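PDB 6NWZ: carbohydrate deacetylase Agd3, which probably removes N-acetyl groups from the exopolysaccharide galactosaminogalactan, and is required for biofilm formation by the fungus Aspergillus fumigatus. Local coordinates for residues A[246-251]-A[536-541]; A[291-296]-A[579-584]; A[584-589]-A[658-663]. All blocks are in the same frame, centred on the assembly; numbering follows the deposited sequence.

Contact 1. Residues A[246-251]-A[536-541]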
# COMPACT_ATOMS: atom_id res chain seq x y z
N ARG A 246 -4.57 6.39 8.75
CA ARG A 246 -5.03 5.25 7.97
C ARG A 246 -5.56 5.72 6.62
O ARG A 246 -6.69 6.23 6.54
CB ARG A 246 -6.12 4.47 8.71
CG ARG A 246 -6.65 3.28 7.93
CD ARG A 246 -7.93 2.74 8.53
NE ARG A 246 -9.09 3.55 8.15
CZ ARG A 246 -10.26 3.53 8.79
NH1 ARG A 246 -10.43 2.74 9.85
NH2 ARG A 246 -11.26 4.29 8.38
N ARG A 247 -4.78 5.53 5.57
CA ARG A 247 -5.18 5.89 4.21
C ARG A 247 -4.78 4.78 3.26
O ARG A 247 -3.71 4.18 3.39
CB ARG A 247 -4.54 7.22 3.80
CG ARG A 247 -4.61 7.55 2.31
CD ARG A 247 -6.03 7.86 1.85
NE ARG A 247 -6.54 9.08 2.47
CZ ARG A 247 -7.51 9.10 3.38
NH1 ARG A 247 -8.09 7.97 3.77
NH2 ARG A 247 -7.91 10.26 3.88
N VAL A 248 -5.66 4.48 2.29
CA VAL A 248 -5.37 3.51 1.24
C VAL A 248 -5.38 4.24 -0.10
O VAL A 248 -6.41 4.80 -0.49
CB VAL A 248 -6.38 2.35 1.24
CG1 VAL A 248 -6.14 1.44 0.03
CG2 VAL A 248 -6.27 1.55 2.51
N ASN A 249 -4.24 4.22 -0.79
CA ASN A 249 -4.13 4.83 -2.10
C ASN A 249 -4.20 3.75 -3.17
O ASN A 249 -3.60 2.68 -3.03
CB ASN A 249 -2.83 5.62 -2.25
CG ASN A 249 -2.83 6.92 -1.47
OD1 ASN A 249 -1.91 7.19 -0.69
ND2 ASN A 249 -3.85 7.74 -1.68
N LEU A 250 -4.93 4.04 -4.25
CA LEU A 250 -5.03 3.14 -5.39
C LEU A 250 -4.55 3.89 -6.63
O LEU A 250 -5.33 4.54 -7.32
CB LEU A 250 -6.45 2.62 -5.56
CG LEU A 250 -6.64 1.62 -6.70
CD1 LEU A 250 -5.76 0.39 -6.48
CD2 LEU A 250 -8.11 1.24 -6.84
N ASN A 251 -3.25 3.80 -6.90
CA ASN A 251 -2.62 4.44 -8.05
C ASN A 251 -2.29 3.37 -9.09
O ASN A 251 -1.52 2.45 -8.81
CB ASN A 251 -1.36 5.19 -7.64
CG ASN A 251 -1.63 6.23 -6.57
OD1 ASN A 251 -2.78 6.61 -6.34
ND2 ASN A 251 -0.57 6.71 -5.93
N LEU A 536 -4.59 -3.62 2.47
CA LEU A 536 -4.91 -3.73 3.88
C LEU A 536 -3.68 -3.61 4.77
O LEU A 536 -3.82 -3.42 5.98
CB LEU A 536 -5.64 -5.05 4.15
CG LEU A 536 -7.00 -5.15 3.45
CD1 LEU A 536 -7.69 -6.48 3.73
CD2 LEU A 536 -7.88 -4.00 3.87
N GLY A 537 -2.48 -3.70 4.20
CA GLY A 537 -1.25 -3.38 4.90
C GLY A 537 -0.86 -1.93 4.82
O GLY A 537 0.23 -1.56 5.28
N LEU A 538 -1.72 -1.09 4.23
CA LEU A 538 -1.50 0.35 4.12
C LEU A 538 -0.26 0.69 3.30
O LEU A 538 0.36 1.74 3.49
CB LEU A 538 -1.44 1.02 5.50
CG LEU A 538 -2.65 0.79 6.41
CD1 LEU A 538 -2.61 1.71 7.62
CD2 LEU A 538 -3.96 0.95 5.64
N ARG A 539 0.12 -0.20 2.39
CA ARG A 539 1.21 0.07 1.46
C ARG A 539 0.71 1.03 0.38
O ARG A 539 -0.19 0.68 -0.40
CB ARG A 539 1.72 -1.23 0.85
CG ARG A 539 2.23 -2.23 1.89
CD ARG A 539 3.57 -1.81 2.46
NE ARG A 539 4.64 -1.99 1.48
CZ ARG A 539 5.46 -3.03 1.44
NH1 ARG A 539 5.35 -4.00 2.35
NH2 ARG A 539 6.39 -3.11 0.50
N HIS A 540 1.28 2.23 0.34
CA HIS A 540 0.87 3.26 -0.61
C HIS A 540 1.53 3.13 -1.98
O HIS A 540 1.42 4.05 -2.79
CB HIS A 540 1.17 4.65 -0.03
CG HIS A 540 0.34 5.00 1.16
ND1 HIS A 540 0.50 6.18 1.86
CD2 HIS A 540 -0.65 4.33 1.78
CE1 HIS A 540 -0.37 6.22 2.85
NE2 HIS A 540 -1.08 5.11 2.83
N ASP A 541 2.22 2.02 -2.24
CA ASP A 541 2.87 1.82 -3.53
C ASP A 541 1.83 1.75 -4.64
O ASP A 541 0.72 1.23 -4.45
CB ASP A 541 3.71 0.54 -3.54
CG ASP A 541 4.36 0.25 -2.20
OD1 ASP A 541 4.03 0.93 -1.21
OD2 ASP A 541 5.20 -0.68 -2.15
O HOH W 1 -1.90 5.05 6.14
O HOH W 2 -1.89 2.24 -5.03
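The His540 ring is thrown across to the 246-251 segment by its first torsion (chi1 -67°), which leaves CG beside the backbone N. Asn249 takes a similar torsion and swings its amide over one face of that ring, with OD1 3.6 Å from His540 CG and displaced toward the rim. Amide and imidazole planes stand 72° apart, so the oxygen comes down on the ring while the amide does not stack on it.

At the edge of the ring, His540 NE2 donates to the backbone oxygen Arg247 O at 2.8 Å. This bond is bent, 138° at the hydrogen, and the donor sits above the carbonyl plane. The Arg247 side chain leaves in another direction, to salt bridges with Glu656 and Asp661, while Asn249 ND2 is held by Val590 O. A water ties the two backbones further along, accepting from Asn251 N and donating to both Asn249 O and Asp541 O.

Leu538 supplies the apolar half: its CD2 lies 3.9 Å from Val248 CG2, the two side chains crossing at about a right angle, and the same methyl reaches Arg246 CG at 4.2 Å. With positive phi, Leu538 is the C-prime residue of the Schellman motif that ends helix 520-536.

Both segments lead into neighbouring parallel strands, 252-257 and 542-546, of the deacetylase sheet, with Asn251 already bonded through its backbone to Tyr543. Helix 34-47 covers Leu538 through Ala46 and Tyr47, and Phe601 of helix 594-607 packs on His540.

Contact 2. Residues A[291-296]-A[579-584]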
# COMPACT_ATOMS: atom_id res chain seq x y z
N LYS A 291 -18.67 2.55 -7.53
CA LYS A 291 -18.63 1.28 -6.79
C LYS A 291 -17.85 1.39 -5.49
O LYS A 291 -17.86 0.44 -4.70
CB LYS A 291 -18.01 0.18 -7.66
CG LYS A 291 -18.79 -0.13 -8.91
CD LYS A 291 -18.26 -1.39 -9.59
CE LYS A 291 -19.12 -1.75 -10.79
NZ LYS A 291 -18.70 -3.03 -11.42
N MET A 292 -17.18 2.50 -5.25
CA MET A 292 -16.31 2.63 -4.09
C MET A 292 -17.07 3.26 -2.93
O MET A 292 -18.10 3.91 -3.11
CB MET A 292 -15.09 3.46 -4.45
CG MET A 292 -14.43 3.00 -5.72
SD MET A 292 -12.95 3.93 -6.11
CE MET A 292 -12.20 2.81 -7.29
N ASN A 293 -16.54 3.06 -1.73
CA ASN A 293 -17.16 3.61 -0.54
C ASN A 293 -17.14 5.13 -0.60
O ASN A 293 -16.32 5.72 -1.32
CB ASN A 293 -16.45 3.12 0.72
CG ASN A 293 -16.46 1.61 0.85
OD1 ASN A 293 -17.52 0.98 0.80
ND2 ASN A 293 -15.28 1.02 1.00
N PRO A 294 -18.03 5.79 0.13
CA PRO A 294 -18.05 7.26 0.13
C PRO A 294 -16.69 7.83 0.49
O PRO A 294 -15.93 7.25 1.27
CB PRO A 294 -19.10 7.60 1.19
CG PRO A 294 -20.04 6.44 1.13
CD PRO A 294 -19.18 5.23 0.87
N GLY A 295 -16.39 8.99 -0.08
CA GLY A 295 -15.11 9.63 0.13
C GLY A 295 -14.03 9.21 -0.83
O GLY A 295 -12.93 9.78 -0.79
N SER A 296 -14.31 8.25 -1.70
CA SER A 296 -13.31 7.75 -2.64
C SER A 296 -13.14 8.72 -3.81
O SER A 296 -13.93 9.65 -4.02
CB SER A 296 -13.71 6.38 -3.17
OG SER A 296 -13.64 5.39 -2.16
N GLN A 579 -13.86 -4.23 -5.91
CA GLN A 579 -15.04 -4.88 -5.35
C GLN A 579 -14.69 -5.67 -4.09
O GLN A 579 -15.47 -5.70 -3.13
CB GLN A 579 -15.69 -5.78 -6.39
CG GLN A 579 -16.28 -5.01 -7.56
CD GLN A 579 -16.98 -5.91 -8.56
OE1 GLN A 579 -17.61 -6.90 -8.18
NE2 GLN A 579 -16.88 -5.57 -9.83
N GLU A 580 -13.52 -6.31 -4.06
CA GLU A 580 -13.13 -7.05 -2.87
C GLU A 580 -12.80 -6.10 -1.72
O GLU A 580 -13.19 -6.36 -0.57
CB GLU A 580 -11.94 -7.95 -3.17
CG GLU A 580 -11.54 -8.83 -2.00
CD GLU A 580 -12.58 -9.90 -1.68
OE1 GLU A 580 -13.51 -10.11 -2.50
OE2 GLU A 580 -12.46 -10.53 -0.62
N PHE A 581 -12.08 -5.02 -2.00
CA PHE A 581 -11.80 -4.03 -0.98
C PHE A 581 -13.08 -3.49 -0.35
O PHE A 581 -13.19 -3.38 0.87
CB PHE A 581 -10.97 -2.90 -1.59
CG PHE A 581 -10.59 -1.81 -0.62
CD1 PHE A 581 -9.43 -1.90 0.13
CD2 PHE A 581 -11.38 -0.68 -0.49
CE1 PHE A 581 -9.07 -0.89 1.01
CE2 PHE A 581 -11.03 0.33 0.39
CZ PHE A 581 -9.87 0.22 1.14
N VAL A 582 -14.08 -3.19 -1.19
CA VAL A 582 -15.33 -2.65 -0.68
C VAL A 582 -16.12 -3.72 0.08
O VAL A 582 -16.88 -3.40 1.00
CB VAL A 582 -16.14 -2.03 -1.83
CG1 VAL A 582 -17.56 -1.73 -1.40
CG2 VAL A 582 -15.47 -0.75 -2.31
N ARG A 583 -15.93 -4.99 -0.27
CA ARG A 583 -16.61 -6.06 0.45
C ARG A 583 -16.10 -6.21 1.88
O ARG A 583 -16.85 -6.63 2.77
CB ARG A 583 -16.45 -7.38 -0.30
CG ARG A 583 -17.15 -8.54 0.37
CD ARG A 583 -16.88 -9.83 -0.36
NE ARG A 583 -15.57 -10.39 -0.07
CZ ARG A 583 -15.33 -11.22 0.94
NH1 ARG A 583 -16.31 -11.58 1.76
NH2 ARG A 583 -14.10 -11.70 1.13
N LEU A 584 -14.84 -5.86 2.13
CA LEU A 584 -14.21 -6.04 3.43
C LEU A 584 -14.29 -4.81 4.33
O LEU A 584 -14.54 -4.95 5.53
CB LEU A 584 -12.74 -6.44 3.25
CG LEU A 584 -12.48 -7.71 2.45
CD1 LEU A 584 -11.00 -7.92 2.26
CD2 LEU A 584 -13.11 -8.92 3.13
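The Asn293 amide lies against the two methyls of Val582, with Asn293 OD1 3.5 Å from Val582 CG1 and Asn293 ND2 3.8 Å from Val582 CG2. Its ND2 also approaches the Phe581 ring obliquely, 4.3 Å from CE2. The contact joins a type II beta turn, Asn293 to Ser296, to the last turns of helix 569-584 in the deacetylase domain. A bound zinc ion lies about 4 Å from the Asn293 side chain.

Val582 carries most of the helix side of the contact: besides meeting the amide, its CG2 touches the backbone oxygen Lys291 O at 3.6 Å. No hydrogen bond crosses between the segments. Asn293 instead sends ND2 to Val585 O and Trp587 O, just past the helix end, and OD1 accepts from Lys159 NZ. Lys291 and Gln579, both extended, converge on Glu575 one turn back, which takes a salt bridge from Lys291 NZ and a hydrogen bond from Gln579 NE2.

Gly295 carries the positive phi of the turn, and Asn293 O closes it by accepting from both Ser296 N and Ser296 OG, the hydroxyl at 2.8 Å.

Contact 3. Residues A[584-589]-A[658-663]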
# COMPACT_ATOMS: atom_id res chain seq x y z
N LEU A 584 -14.84 -5.86 2.13
CA LEU A 584 -14.21 -6.04 3.43
C LEU A 584 -14.29 -4.81 4.33
O LEU A 584 -14.54 -4.95 5.53
CB LEU A 584 -12.74 -6.44 3.25
CG LEU A 584 -12.48 -7.71 2.45
CD1 LEU A 584 -11.00 -7.92 2.26
CD2 LEU A 584 -13.11 -8.92 3.13
N VAL A 585 -14.06 -3.61 3.80
CA VAL A 585 -14.00 -2.38 4.58
C VAL A 585 -14.87 -1.32 3.92
O VAL A 585 -15.28 -1.45 2.77
CB VAL A 585 -12.56 -1.86 4.74
CG1 VAL A 585 -11.68 -2.92 5.38
CG2 VAL A 585 -12.01 -1.47 3.40
N ASP A 586 -15.14 -0.25 4.67
CA ASP A 586 -15.85 0.91 4.12
C ASP A 586 -14.93 2.11 3.92
O ASP A 586 -15.41 3.23 3.74
CB ASP A 586 -17.04 1.29 5.01
CG ASP A 586 -16.62 1.67 6.42
OD1 ASP A 586 -16.11 2.80 6.61
OD2 ASP A 586 -16.80 0.84 7.33
N TRP A 587 -13.62 1.90 3.94
CA TRP A 587 -12.68 2.99 3.80
C TRP A 587 -12.75 3.58 2.39
O TRP A 587 -13.15 2.91 1.44
CB TRP A 587 -11.26 2.52 4.07
CG TRP A 587 -11.08 1.74 5.34
CD1 TRP A 587 -11.90 1.74 6.43
CD2 TRP A 587 -10.01 0.85 5.65
NE1 TRP A 587 -11.40 0.90 7.40
CE2 TRP A 587 -10.24 0.34 6.94
CE3 TRP A 587 -8.87 0.43 4.95
CZ2 TRP A 587 -9.38 -0.56 7.55
CZ3 TRP A 587 -8.01 -0.47 5.56
CH2 TRP A 587 -8.27 -0.95 6.84
N PRO A 588 -12.37 4.85 2.24
CA PRO A 588 -12.25 5.42 0.90
C PRO A 588 -11.04 4.86 0.17
O PRO A 588 -10.07 4.38 0.77
CB PRO A 588 -12.08 6.93 1.17
CG PRO A 588 -12.56 7.13 2.58
CD PRO A 588 -12.22 5.86 3.30
N LEU A 589 -11.11 4.93 -1.16
CA LEU A 589 -9.97 4.71 -2.03
C LEU A 589 -9.65 6.04 -2.69
O LEU A 589 -10.49 6.60 -3.40
CB LEU A 589 -10.25 3.64 -3.08
CG LEU A 589 -10.38 2.19 -2.61
CD1 LEU A 589 -10.93 1.31 -3.72
CD2 LEU A 589 -9.04 1.66 -2.15
N LEU A 658 -12.36 11.91 5.12
CA LEU A 658 -13.12 11.49 3.95
C LEU A 658 -14.04 10.33 4.30
O LEU A 658 -13.68 9.43 5.07
CB LEU A 658 -12.18 11.06 2.83
CG LEU A 658 -11.13 12.06 2.37
CD1 LEU A 658 -10.08 11.35 1.54
CD2 LEU A 658 -11.79 13.18 1.57
N GLY A 659 -15.24 10.34 3.71
CA GLY A 659 -16.16 9.24 3.91
C GLY A 659 -16.47 9.04 5.38
O GLY A 659 -16.80 9.98 6.10
N SER A 660 -16.36 7.79 5.83
CA SER A 660 -16.60 7.43 7.22
C SER A 660 -15.30 7.28 8.01
O SER A 660 -15.29 6.65 9.08
CB SER A 660 -17.43 6.14 7.30
OG SER A 660 -16.79 5.08 6.60
N ASP A 661 -14.20 7.86 7.51
CA ASP A 661 -12.94 7.81 8.22
C ASP A 661 -13.03 8.58 9.53
O ASP A 661 -13.88 9.47 9.68
CB ASP A 661 -11.82 8.40 7.37
CG ASP A 661 -11.27 7.42 6.36
OD1 ASP A 661 -11.49 6.20 6.52
OD2 ASP A 661 -10.61 7.87 5.40
N PRO A 662 -12.18 8.26 10.49
CA PRO A 662 -12.00 9.14 11.65
C PRO A 662 -11.33 10.44 11.23
O PRO A 662 -10.79 10.58 10.13
CB PRO A 662 -11.12 8.33 12.59
CG PRO A 662 -10.45 7.32 11.72
CD PRO A 662 -11.43 7.00 10.64
N LEU A 663 -11.38 11.42 12.13
CA LEU A 663 -10.76 12.72 11.90
C LEU A 663 -9.25 12.61 12.06
O LEU A 663 -8.76 12.21 13.12
CB LEU A 663 -11.33 13.76 12.85
CG LEU A 663 -10.66 15.13 12.84
CD1 LEU A 663 -10.66 15.72 11.43
CD2 LEU A 663 -11.36 16.05 13.81
O HOH W 3 -16.02 5.93 3.49
O HOH W 4 -14.36 3.68 9.28
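Asp586 and Ser660 face each other across a water that joins their backbones, donating to Asp586 O at 2.8 Å and accepting from Ser660 N at 3.0 Å. The model also puts a hydrogen bond from Ser660 OG to Asp586 OD1, but it is too short to trust at this resolution. As modelled, both side chains have a first torsion near +60° (61° for Asp586), with each polar group between its own backbone N and carbonyl carbon. The Asp586 side chain lies about 4 Å from a bound zinc ion.

The packing centres on Pro588. Asp661 comes from the opposite direction, and both its oxygens, OD1 and OD2, approach Pro588 CD at 3.3 Å, OD2 also nearing CG. Salt bridges to Arg246 and Arg247 would be expected to stabilise this buried carboxylate. Pro588 CG adds an apolar contact to Leu658 CB at 4.0 Å and lies 3.6 Å from the backbone oxygen Leu658 O.

The 658-663 side is a type II' beta turn, Leu658 to Asp661, with Gly659 at positive phi and Asp661 N bonded to Leu658 O.

The turn connects strands 654-656 and 663-667 of the C-terminal domain, docking it on the loop between helices 569-584 and 594-607. From this loop Trp587 packs on Phe581 of helix 569-584 and Leu536 of helix 520-536, and meets His231 of helix 224-237 edge-to-face.

Overall arrangement
Contact 3 joins the deacetylase and C-terminal domains; contacts 1 and 2 pack beside it. Contacts 1 and 3, centres about 12 Å apart, are linked by charge: Arg246 NH2 reaches Asp661 OD1 at 2.7 Å. Contacts 2 and 3, centres about 9 Å apart, share Leu584, and Ser296 OG lies 2.8 Å from Leu589 N, a probable hydrogen bond. Contacts 1 and 2 meet through Val248 CG1 and Phe581 CE1 (3.9 Å). The Asn293 and Asp586 side chains each lie about 4 Å from a zinc ion, Arg246 about 11 Å. Strands 252-257 and 542-546, which follow the segments of contact 1, give Asp255 and His546 to one zinc; Asp256 with His388 and His392 binds another, probably the catalytic metal.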